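Local coordinates for protein peptidase S15/CocE/NonD (Thaumarchaeota archaeon SCGC AB-539-E09, PDB 4PF1) that is a serine peptidase of the alpha/beta hydrolase fold, an aminopeptidase of the S15 family that probably removes residues from the amino ends of peptides, at residues E37-I51 / T131-L144. Residues are numbered along the deposited sequence; the frame is centred on the assembly and turned at random.
Sequences EMIPMRDGVKLNTII and TDHSTDTYDTIDWL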
loop_
_atom_site.group_PDB
_atom_site.type_symbol
_atom_site.label_atom_id
_atom_site.label_comp_id
_atom_site.label_asym_id
_atom_site.label_seq_id
_atom_site.Cartn_x
_atom_site.Cartn_y
_atom_site.Cartn_z
ATOM N N GLU A 37 -32.871 -21.898 17.418
ATOM C CA GLU A 37 -34.258 -22.340 17.524
ATOM C C GLU A 37 -35.015 -22.239 16.208
ATOM O O GLU A 37 -34.883 -21.250 15.486
ATOM C CB GLU A 37 -34.999 -21.524 18.604
ATOM C CG GLU A 37 -34.417 -21.660 20.006
ATOM C CD GLU A 37 -34.698 -22.966 20.729
ATOM O OE1 GLU A 37 -35.676 -23.657 20.364
ATOM O OE2 GLU A 37 -33.954 -23.281 21.684
ATOM N N MET A 38 -35.830 -23.258 15.911
ATOM C CA MET A 38 -36.713 -23.266 14.749
ATOM C C MET A 38 -38.113 -22.906 15.253
ATOM O O MET A 38 -38.869 -23.785 15.678
ATOM C CB MET A 38 -36.677 -24.630 14.022
ATOM C CG MET A 38 -35.377 -24.890 13.266
ATOM S SD MET A 38 -35.154 -23.838 11.799
ATOM C CE MET A 38 -36.194 -24.695 10.607
ATOM N N ILE A 39 -38.405 -21.588 15.323
ATOM C CA ILE A 39 -39.665 -21.077 15.867
ATOM C C ILE A 39 -40.815 -21.305 14.875
ATOM O O ILE A 39 -40.759 -20.813 13.744
ATOM C CB ILE A 39 -39.562 -19.577 16.292
ATOM C CG1 ILE A 39 -38.436 -19.359 17.333
ATOM C CG2 ILE A 39 -40.914 -19.068 16.826
ATOM C CD1 ILE A 39 -38.096 -17.882 17.615
ATOM N N PRO A 40 -41.890 -22.010 15.301
ATOM C CA PRO A 40 -43.027 -22.214 14.394
ATOM C C PRO A 40 -43.915 -20.976 14.314
ATOM O O PRO A 40 -44.293 -20.410 15.345
ATOM C CB PRO A 40 -43.779 -23.407 15.009
ATOM C CG PRO A 40 -43.035 -23.771 16.273
ATOM C CD PRO A 40 -42.127 -22.645 16.611
ATOM N N MET A 41 -44.258 -20.562 13.082
ATOM C CA MET A 41 -45.153 -19.430 12.847
ATOM C C MET A 41 -46.610 -19.906 12.976
ATOM O O MET A 41 -46.839 -21.100 13.188
ATOM C CB MET A 41 -44.880 -18.793 11.464
ATOM C CG MET A 41 -43.442 -18.286 11.289
ATOM S SD MET A 41 -43.008 -16.922 12.400
ATOM C CE MET A 41 -41.960 -17.735 13.528
ATOM N N ARG A 42 -47.590 -18.979 12.862
ATOM C CA ARG A 42 -49.027 -19.292 12.994
ATOM C C ARG A 42 -49.537 -20.287 11.918
ATOM O O ARG A 42 -50.608 -20.880 12.096
ATOM C CB ARG A 42 -49.878 -18.007 12.974
ATOM C CG ARG A 42 -49.726 -17.171 11.700
ATOM C CD ARG A 42 -50.367 -15.811 11.845
ATOM N NE ARG A 42 -49.693 -14.984 12.848
ATOM C CZ ARG A 42 -50.166 -13.829 13.298
ATOM N NH1 ARG A 42 -49.493 -13.141 14.208
ATOM N NH2 ARG A 42 -51.316 -13.352 12.842
ATOM N N ASP A 43 -48.776 -20.463 10.814
ATOM C CA ASP A 43 -49.153 -21.395 9.751
ATOM C C ASP A 43 -48.337 -22.712 9.840
ATOM O O ASP A 43 -48.479 -23.586 8.983
ATOM C CB ASP A 43 -49.011 -20.733 8.362
ATOM C CG ASP A 43 -47.595 -20.393 7.933
ATOM O OD1 ASP A 43 -46.729 -20.197 8.823
ATOM O OD2 ASP A 43 -47.362 -20.274 6.712
ATOM N N GLY A 44 -47.522 -22.843 10.892
ATOM C CA GLY A 44 -46.719 -24.039 11.133
ATOM C C GLY A 44 -45.315 -24.002 10.556
ATOM O O GLY A 44 -44.467 -24.808 10.946
ATOM N N VAL A 45 -45.061 -23.072 9.617
ATOM C CA VAL A 45 -43.753 -22.897 8.970
ATOM C C VAL A 45 -42.730 -22.403 10.022
ATOM O O VAL A 45 -43.029 -21.479 10.775
ATOM C CB VAL A 45 -43.872 -21.949 7.750
ATOM C CG1 VAL A 45 -42.508 -21.630 7.151
ATOM C CG2 VAL A 45 -44.799 -22.543 6.691
ATOM N N LYS A 46 -41.554 -23.060 10.104
ATOM C CA LYS A 46 -40.537 -22.741 11.114
ATOM C C LYS A 46 -39.426 -21.827 10.576
ATOM O O LYS A 46 -38.888 -22.077 9.493
ATOM C CB LYS A 46 -39.924 -24.027 11.696
ATOM C CG LYS A 46 -40.913 -24.878 12.482
ATOM C CD LYS A 46 -40.233 -26.085 13.112
ATOM C CE LYS A 46 -41.160 -27.269 13.228
ATOM N NZ LYS A 46 -41.326 -27.969 11.925
ATOM N N LEU A 47 -39.065 -20.787 11.360
ATOM C CA LEU A 47 -38.002 -19.839 11.006
ATOM C C LEU A 47 -36.757 -20.070 11.857
ATOM O O LEU A 47 -36.859 -20.197 13.084
ATOM C CB LEU A 47 -38.467 -18.366 11.155
ATOM C CG LEU A 47 -39.714 -17.903 10.360
ATOM C CD1 LEU A 47 -39.838 -16.391 10.395
ATOM C CD2 LEU A 47 -39.677 -18.374 8.906
ATOM N N ASN A 48 -35.576 -20.106 11.207
ATOM C CA ASN A 48 -34.301 -20.307 11.886
ATOM C C ASN A 48 -33.928 -19.055 12.680
ATOM O O ASN A 48 -33.801 -17.972 12.103
ATOM C CB ASN A 48 -33.209 -20.674 10.883
ATOM C CG ASN A 48 -31.924 -21.123 11.520
ATOM O OD1 ASN A 48 -31.913 -21.786 12.567
ATOM N ND2 ASN A 48 -30.808 -20.780 10.894
ATOM N N THR A 49 -33.812 -19.196 14.012
ATOM C CA THR A 49 -33.569 -18.067 14.904
ATOM C C THR A 49 -32.317 -18.294 15.761
ATOM O O THR A 49 -32.236 -19.273 16.505
ATOM C CB THR A 49 -34.820 -17.815 15.760
ATOM O OG1 THR A 49 -35.981 -17.917 14.931
ATOM C CG2 THR A 49 -34.799 -16.465 16.440
ATOM N N ILE A 50 -31.351 -17.369 15.662
ATOM C CA ILE A 50 -30.087 -17.436 16.398
ATOM C C ILE A 50 -30.139 -16.448 17.556
ATOM O O ILE A 50 -30.173 -15.239 17.333
ATOM C CB ILE A 50 -28.863 -17.179 15.459
ATOM C CG1 ILE A 50 -28.916 -18.038 14.148
ATOM C CG2 ILE A 50 -27.522 -17.321 16.202
ATOM C CD1 ILE A 50 -29.186 -19.589 14.317
ATOM N N ILE A 51 -30.153 -16.971 18.791
ATOM C CA ILE A 51 -30.249 -16.170 20.011
ATOM C C ILE A 51 -28.899 -16.165 20.752
ATOM O O ILE A 51 -28.402 -17.223 21.152
ATOM C CB ILE A 51 -31.407 -16.693 20.913
ATOM C CG1 ILE A 51 -32.733 -16.803 20.117
ATOM C CG2 ILE A 51 -31.584 -15.812 22.158
ATOM C CD1 ILE A 51 -33.603 -18.009 20.486
ATOM N N THR A 131 -49.673 -14.959 5.547
ATOM C CA THR A 131 -48.632 -14.437 6.444
ATOM C C THR A 131 -47.780 -13.385 5.736
ATOM O O THR A 131 -47.736 -13.344 4.506
ATOM C CB THR A 131 -47.727 -15.578 6.971
ATOM O OG1 THR A 131 -47.036 -16.185 5.877
ATOM C CG2 THR A 131 -48.495 -16.627 7.787
ATOM N N ASP A 132 -47.100 -12.538 6.520
ATOM C CA ASP A 132 -46.167 -11.528 6.021
ATOM C C ASP A 132 -45.081 -11.289 7.075
ATOM O O ASP A 132 -45.078 -11.970 8.107
ATOM C CB ASP A 132 -46.891 -10.222 5.611
ATOM C CG ASP A 132 -47.823 -9.625 6.648
ATOM O OD1 ASP A 132 -47.391 -9.453 7.803
ATOM O OD2 ASP A 132 -48.953 -9.247 6.280
ATOM N N HIS A 133 -44.149 -10.353 6.818
ATOM C CA HIS A 133 -43.053 -10.072 7.752
ATOM C C HIS A 133 -43.559 -9.589 9.115
ATOM O O HIS A 133 -42.944 -9.921 10.122
ATOM C CB HIS A 133 -42.066 -9.058 7.167
ATOM C CG HIS A 133 -41.127 -9.647 6.161
ATOM N ND1 HIS A 133 -40.038 -10.405 6.549
ATOM C CD2 HIS A 133 -41.136 -9.552 4.812
ATOM C CE1 HIS A 133 -39.426 -10.752 5.429
ATOM N NE2 HIS A 133 -40.048 -10.259 4.359
ATOM N N SER A 134 -44.688 -8.842 9.154
ATOM C CA SER A 134 -45.254 -8.336 10.410
ATOM C C SER A 134 -45.880 -9.457 11.262
ATOM O O SER A 134 -45.739 -9.427 12.484
ATOM C CB SER A 134 -46.276 -7.230 10.150
ATOM O OG SER A 134 -47.491 -7.719 9.613
ATOM N N THR A 135 -46.559 -10.441 10.628
ATOM C CA THR A 135 -47.173 -11.559 11.364
ATOM C C THR A 135 -46.087 -12.504 11.855
ATOM O O THR A 135 -46.174 -13.001 12.981
ATOM C CB THR A 135 -48.241 -12.298 10.529
ATOM O OG1 THR A 135 -47.618 -13.142 9.557
ATOM C CG2 THR A 135 -49.223 -11.357 9.867
ATOM N N ASP A 136 -45.056 -12.742 11.013
ATOM C CA ASP A 136 -43.908 -13.578 11.363
ATOM C C ASP A 136 -43.125 -12.943 12.522
ATOM O O ASP A 136 -42.719 -13.656 13.443
ATOM C CB ASP A 136 -42.995 -13.806 10.139
ATOM C CG ASP A 136 -43.494 -14.862 9.152
ATOM O OD1 ASP A 136 -44.499 -15.548 9.464
ATOM O OD2 ASP A 136 -42.862 -15.025 8.088
ATOM N N THR A 137 -42.984 -11.595 12.510
ATOM C CA THR A 137 -42.319 -10.829 13.575
ATOM C C THR A 137 -43.092 -10.974 14.887
ATOM O O THR A 137 -42.472 -11.200 15.930
ATOM C CB THR A 137 -42.189 -9.352 13.180
ATOM O OG1 THR A 137 -41.359 -9.253 12.027
ATOM C CG2 THR A 137 -41.621 -8.493 14.297
ATOM N N TYR A 138 -44.445 -10.833 14.834
ATOM C CA TYR A 138 -45.308 -10.962 16.016
ATOM C C TYR A 138 -45.133 -12.340 16.668
ATOM O O TYR A 138 -45.019 -12.423 17.891
ATOM C CB TYR A 138 -46.796 -10.719 15.657
ATOM C CG TYR A 138 -47.718 -10.756 16.859
ATOM C CD1 TYR A 138 -48.215 -11.963 17.346
ATOM C CD2 TYR A 138 -48.080 -9.588 17.520
ATOM C CE1 TYR A 138 -49.027 -12.008 18.478
ATOM C CE2 TYR A 138 -48.906 -9.618 18.644
ATOM C CZ TYR A 138 -49.375 -10.832 19.120
ATOM O OH TYR A 138 -50.179 -10.870 20.232
ATOM N N ASP A 139 -45.127 -13.417 15.847
ATOM C CA ASP A 139 -44.985 -14.796 16.328
ATOM C C ASP A 139 -43.568 -15.048 16.870
ATOM O O ASP A 139 -43.407 -15.825 17.813
ATOM C CB ASP A 139 -45.335 -15.800 15.215
ATOM C CG ASP A 139 -46.736 -15.633 14.639
ATOM O OD1 ASP A 139 -47.608 -15.070 15.341
ATOM O OD2 ASP A 139 -46.954 -16.054 13.482
ATOM N N THR A 140 -42.556 -14.358 16.301
ATOM C CA THR A 140 -41.158 -14.449 16.736
ATOM C C THR A 140 -40.976 -13.753 18.100
ATOM O O THR A 140 -40.403 -14.355 19.008
ATOM C CB THR A 140 -40.216 -13.866 15.660
ATOM O OG1 THR A 140 -40.301 -14.675 14.488
ATOM C CG2 THR A 140 -38.759 -13.790 16.124
ATOM N N ILE A 141 -41.469 -12.495 18.241
ATOM C CA ILE A 141 -41.343 -11.719 19.486
ATOM C C ILE A 141 -42.079 -12.433 20.637
ATOM O O ILE A 141 -41.545 -12.503 21.747
ATOM C CB ILE A 141 -41.817 -10.240 19.316
ATOM C CG1 ILE A 141 -40.912 -9.475 18.318
ATOM C CG2 ILE A 141 -41.864 -9.511 20.673
ATOM C CD1 ILE A 141 -41.417 -8.060 17.916
ATOM N N ASP A 142 -43.277 -12.990 20.356
ATOM C CA ASP A 142 -44.093 -13.711 21.340
ATOM C C ASP A 142 -43.355 -14.925 21.894
ATOM O O ASP A 142 -43.371 -15.143 23.104
ATOM C CB ASP A 142 -45.436 -14.138 20.736
ATOM C CG ASP A 142 -46.492 -14.426 21.785
ATOM O OD1 ASP A 142 -46.954 -13.462 22.445
ATOM O OD2 ASP A 142 -46.852 -15.611 21.952
ATOM N N TRP A 143 -42.690 -15.703 21.014
ATOM C CA TRP A 143 -41.904 -16.864 21.429
ATOM C C TRP A 143 -40.686 -16.428 22.256
ATOM O O TRP A 143 -40.410 -17.032 23.288
ATOM C CB TRP A 143 -41.450 -17.685 20.212
ATOM C CG TRP A 143 -40.844 -19.013 20.574
ATOM C CD1 TRP A 143 -41.479 -20.219 20.612
ATOM C CD2 TRP A 143 -39.488 -19.260 20.980
ATOM N NE1 TRP A 143 -40.602 -21.204 21.006
ATOM C CE2 TRP A 143 -39.376 -20.640 21.250
ATOM C CE3 TRP A 143 -38.356 -18.442 21.154
ATOM C CZ2 TRP A 143 -38.174 -21.227 21.665
ATOM C CZ3 TRP A 143 -37.171 -19.021 21.581
ATOM C CH2 TRP A 143 -37.088 -20.395 21.836
ATOM N N LEU A 144 -39.949 -15.400 21.782
ATOM C CA LEU A 144 -38.730 -14.900 22.426
ATOM C C LEU A 144 -38.964 -14.454 23.878
ATOM O O LEU A 144 -38.261 -14.930 24.767
ATOM C CB LEU A 144 -38.105 -13.747 21.618
ATOM C CG LEU A 144 -37.393 -14.127 20.311
ATOM C CD1 LEU A 144 -37.144 -12.899 19.454
ATOM C CD2 LEU A 144 -36.085 -14.866 20.578
HETATM O O HOH W 1 -48.256 -18.322 4.813
#
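Two flat groups, the indole of W143 and the guanidinium of R42, organise the contact between the hairpin 37-51 and the helix 133-144. The broad indole offers one face to branched I39, whose CG1 sits 4.1 Å from the centroid of the W143 five-membered ring, a CH-pi contact, while its CD1 touches W143 CE3. At the far end of the six-membered ring E37 brings its aliphatic CG to within 3.5 Å of W143 CH2, its carboxylate being engaged by R35; I51 CD1 approaches CZ3 obliquely. W143 reaches the strands because its CG stands opposite the backbone N (chi1 -170°). Over one face of the guanidinium lies T135 CB; D139 and Y138 lie at its edge, NH1 meeting the Y138 ring obliquely. Long enough to span turn and helix, R42 grips D139 side-on in a salt bridge: NE gives a nearly straight bond to the syn lone pair of D139 OD2 (3.0 Å, 166°), and NH1 meets D139 OD1 (2.9 Å) on its syn side but out of plane, the two groups being tilted by 34°. R42 N, in the type I turn M41-G44, reaches D139 OD2 from above the carboxylate plane at 3.1 Å. An asparagine at D139 would probably set its NH2 against an R42 donor and leave the guanidinium without its mate. Flexible M41 bends its SD to 3.4 Å from D136 O and its CE toward T140, while R107 pairs with D43 and D136. I39 and I51 thus meet W143 and L144 apolarly along the edge hairpin of the alpha/beta hydrolase sheet, whereas charge and directed hydrogen bonds to one carboxylate tie the turn to the helix.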